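PDB 5JWC: NADH dehydrogenase, putative from Plasmodium falciparum, which is a type II NADH dehydrogenase that binds FAD and probably passes electrons from NADH to ubiquinone at the mitochondrial inner membrane. Local coordinates for residues 310-315 / 319-324. Residues are numbered along the deposited sequence; the frame is centred on the assembly and turned at random.
Sequences KTIPVQ and AILKVD
The carboxamide oxygen OE1 of Gln315 takes two donors: the backbone amide of Lys322 and ND2 of Asn318, in the turn between the two segments. The Lys322 N to Gln315 OE1 bond is 3.0 Å long and nearly straight at the hydrogen, 169°, although the donor sits somewhat off the carbonyl plane. Its companion runs the other way, with Gln315 NE2 giving a hydrogen to Lys322 O over 3.0 Å. This second bond uses an in-plane lone pair of the backbone carbonyl, but it is more bent, 145° at the hydrogen, with Lys322 O lying out of the plane of the Gln315 amide. One primary amide thus pairs with both the N-H and the C=O of a single residue, which fixes the flip of the carboxamide, since exchanging O and N would set donor against donor and acceptor against acceptor. NE2 has a further acceptor in Ile330 O, so both ends of the group are shared. The side chain reaches the strand with CG opposite the carbonyl carbon (chi1 -59°) and a bend at chi2. CB of Lys322 rests 3.6 Å from Gln315 OE1, and beyond CG the lysine chain turns from the amide.

CD1 of Leu321 comes obliquely to one face of the amide, 3.8 Å from Gln315 OE1 and nearly as close to NE2. The same methyl is at the limit of contact with Ile312 CD1, 4.5 Å away, and Leu321 continues the apolar layer onto Ile305, Phe308 and Leu309 of helix 303-309.

On the backbone, Leu321 and Val323 bond to Lys345 of the parallel strand 344-346, and Val323 also to Gln347, whereas Lys322 bonds to Ile330. The glutamine therefore joins the loop after helix 303-309 to strand 321-323, side chain to main chain, within the pyridine nucleotide-disulphide oxidoreductase fold, through a two-bond amide pairing that resembles the bonding of a neighbouring strand.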
loop_
_atom_site.group_PDB
_atom_site.type_symbol
_atom_site.label_atom_id
_atom_site.label_comp_id
_atom_site.label_asym_id
_atom_site.label_seq_id
_atom_site.Cartn_x
_atom_site.Cartn_y
_atom_site.Cartn_z
ATOM N N LYS A 310 -9.983 34.489 -14.704
ATOM C CA LYS A 310 -10.561 35.145 -15.873
ATOM C C LYS A 310 -11.968 35.683 -15.647
ATOM O O LYS A 310 -12.501 36.410 -16.482
ATOM C CB LYS A 310 -10.534 34.186 -17.055
ATOM C CG LYS A 310 -9.132 33.713 -17.335
ATOM C CD LYS A 310 -9.030 32.871 -18.573
ATOM C CE LYS A 310 -7.559 32.690 -18.953
ATOM N NZ LYS A 310 -7.361 32.030 -20.280
ATOM N N THR A 311 -12.552 35.349 -14.505
ATOM C CA THR A 311 -13.882 35.817 -14.158
ATOM C C THR A 311 -13.812 37.014 -13.222
ATOM O O THR A 311 -14.839 37.576 -12.843
ATOM C CB THR A 311 -14.727 34.701 -13.487
ATOM O OG1 THR A 311 -14.338 34.557 -12.115
ATOM C CG2 THR A 311 -14.557 33.374 -14.210
ATOM N N ILE A 312 -12.599 37.386 -12.826
ATOM C CA ILE A 312 -12.388 38.574 -12.002
ATOM C C ILE A 312 -11.737 39.646 -12.865
ATOM O O ILE A 312 -10.577 39.504 -13.272
ATOM C CB ILE A 312 -11.510 38.276 -10.770
ATOM C CG1 ILE A 312 -12.010 37.028 -10.041
ATOM C CG2 ILE A 312 -11.493 39.450 -9.827
ATOM C CD1 ILE A 312 -11.095 36.596 -8.922
ATOM N N PRO A 313 -12.497 40.711 -13.178
ATOM C CA PRO A 313 -12.014 41.716 -14.136
ATOM C C PRO A 313 -10.647 42.285 -13.765
ATOM O O PRO A 313 -9.715 42.158 -14.561
ATOM C CB PRO A 313 -13.112 42.795 -14.104
ATOM C CG PRO A 313 -13.893 42.536 -12.843
ATOM C CD PRO A 313 -13.816 41.057 -12.620
ATOM N N VAL A 314 -10.512 42.848 -12.571
ATOM C CA VAL A 314 -9.218 43.357 -12.115
ATOM C C VAL A 314 -8.079 42.308 -12.150
ATOM O O VAL A 314 -6.918 42.675 -12.322
ATOM C CB VAL A 314 -9.331 43.963 -10.698
ATOM C CG1 VAL A 314 -9.204 42.894 -9.628
ATOM C CG2 VAL A 314 -8.288 45.050 -10.500
ATOM N N GLN A 315 -8.386 41.017 -12.005
ATOM C CA GLN A 315 -7.333 39.993 -12.014
ATOM C C GLN A 315 -7.264 39.197 -13.326
ATOM O O GLN A 315 -6.494 38.235 -13.431
ATOM C CB GLN A 315 -7.524 39.003 -10.844
ATOM C CG GLN A 315 -7.500 39.620 -9.452
ATOM C CD GLN A 315 -6.855 38.697 -8.427
ATOM O OE1 GLN A 315 -5.910 37.970 -8.741
ATOM N NE2 GLN A 315 -7.356 38.729 -7.195
ATOM N N ALA A 319 -1.307 35.725 -13.613
ATOM C CA ALA A 319 -0.871 34.334 -13.687
ATOM C C ALA A 319 -1.119 33.629 -12.346
ATOM O O ALA A 319 -1.066 32.405 -12.253
ATOM C CB ALA A 319 0.600 34.247 -14.065
ATOM N N ILE A 320 -1.370 34.406 -11.299
ATOM C CA ILE A 320 -1.617 33.802 -10.001
ATOM C C ILE A 320 -2.629 34.627 -9.230
ATOM O O ILE A 320 -2.770 35.831 -9.443
ATOM C CB ILE A 320 -0.310 33.632 -9.177
ATOM C CG1 ILE A 320 -0.512 32.601 -8.048
ATOM C CG2 ILE A 320 0.190 34.979 -8.665
ATOM C CD1 ILE A 320 0.787 32.110 -7.371
ATOM N N LEU A 321 -3.358 33.957 -8.355
ATOM C CA LEU A 321 -4.395 34.592 -7.572
ATOM C C LEU A 321 -3.796 35.566 -6.556
ATOM O O LEU A 321 -2.976 35.175 -5.732
ATOM C CB LEU A 321 -5.228 33.520 -6.868
ATOM C CG LEU A 321 -6.510 34.037 -6.210
ATOM C CD1 LEU A 321 -7.380 34.752 -7.248
ATOM C CD2 LEU A 321 -7.278 32.893 -5.582
ATOM N N LYS A 322 -4.202 36.830 -6.607
ATOM C CA LYS A 322 -3.710 37.817 -5.643
ATOM C C LYS A 322 -4.676 38.019 -4.490
ATOM O O LYS A 322 -5.885 38.133 -4.701
ATOM C CB LYS A 322 -3.445 39.160 -6.328
ATOM C CG LYS A 322 -2.333 39.173 -7.376
ATOM C CD LYS A 322 -0.956 39.120 -6.702
ATOM C CE LYS A 322 0.161 39.574 -7.658
ATOM N NZ LYS A 322 1.028 40.624 -7.003
ATOM N N VAL A 323 -4.149 38.067 -3.268
ATOM C CA VAL A 323 -4.965 38.378 -2.101
ATOM C C VAL A 323 -4.388 39.593 -1.409
ATOM O O VAL A 323 -3.212 39.925 -1.601
ATOM C CB VAL A 323 -5.021 37.210 -1.093
ATOM C CG1 VAL A 323 -5.510 35.942 -1.795
ATOM C CG2 VAL A 323 -3.634 36.984 -0.471
ATOM N N ASP A 324 -5.185 40.250 -0.581
ATOM C CA ASP A 324 -4.654 41.387 0.153
ATOM C C ASP A 324 -3.977 40.927 1.440
ATOM O O ASP A 324 -3.849 39.721 1.690
ATOM C CB ASP A 324 -5.756 42.425 0.447
ATOM C CG ASP A 324 -6.882 41.896 1.361
ATOM O OD1 ASP A 324 -7.973 42.517 1.325
ATOM O OD2 ASP A 324 -6.706 40.905 2.120
#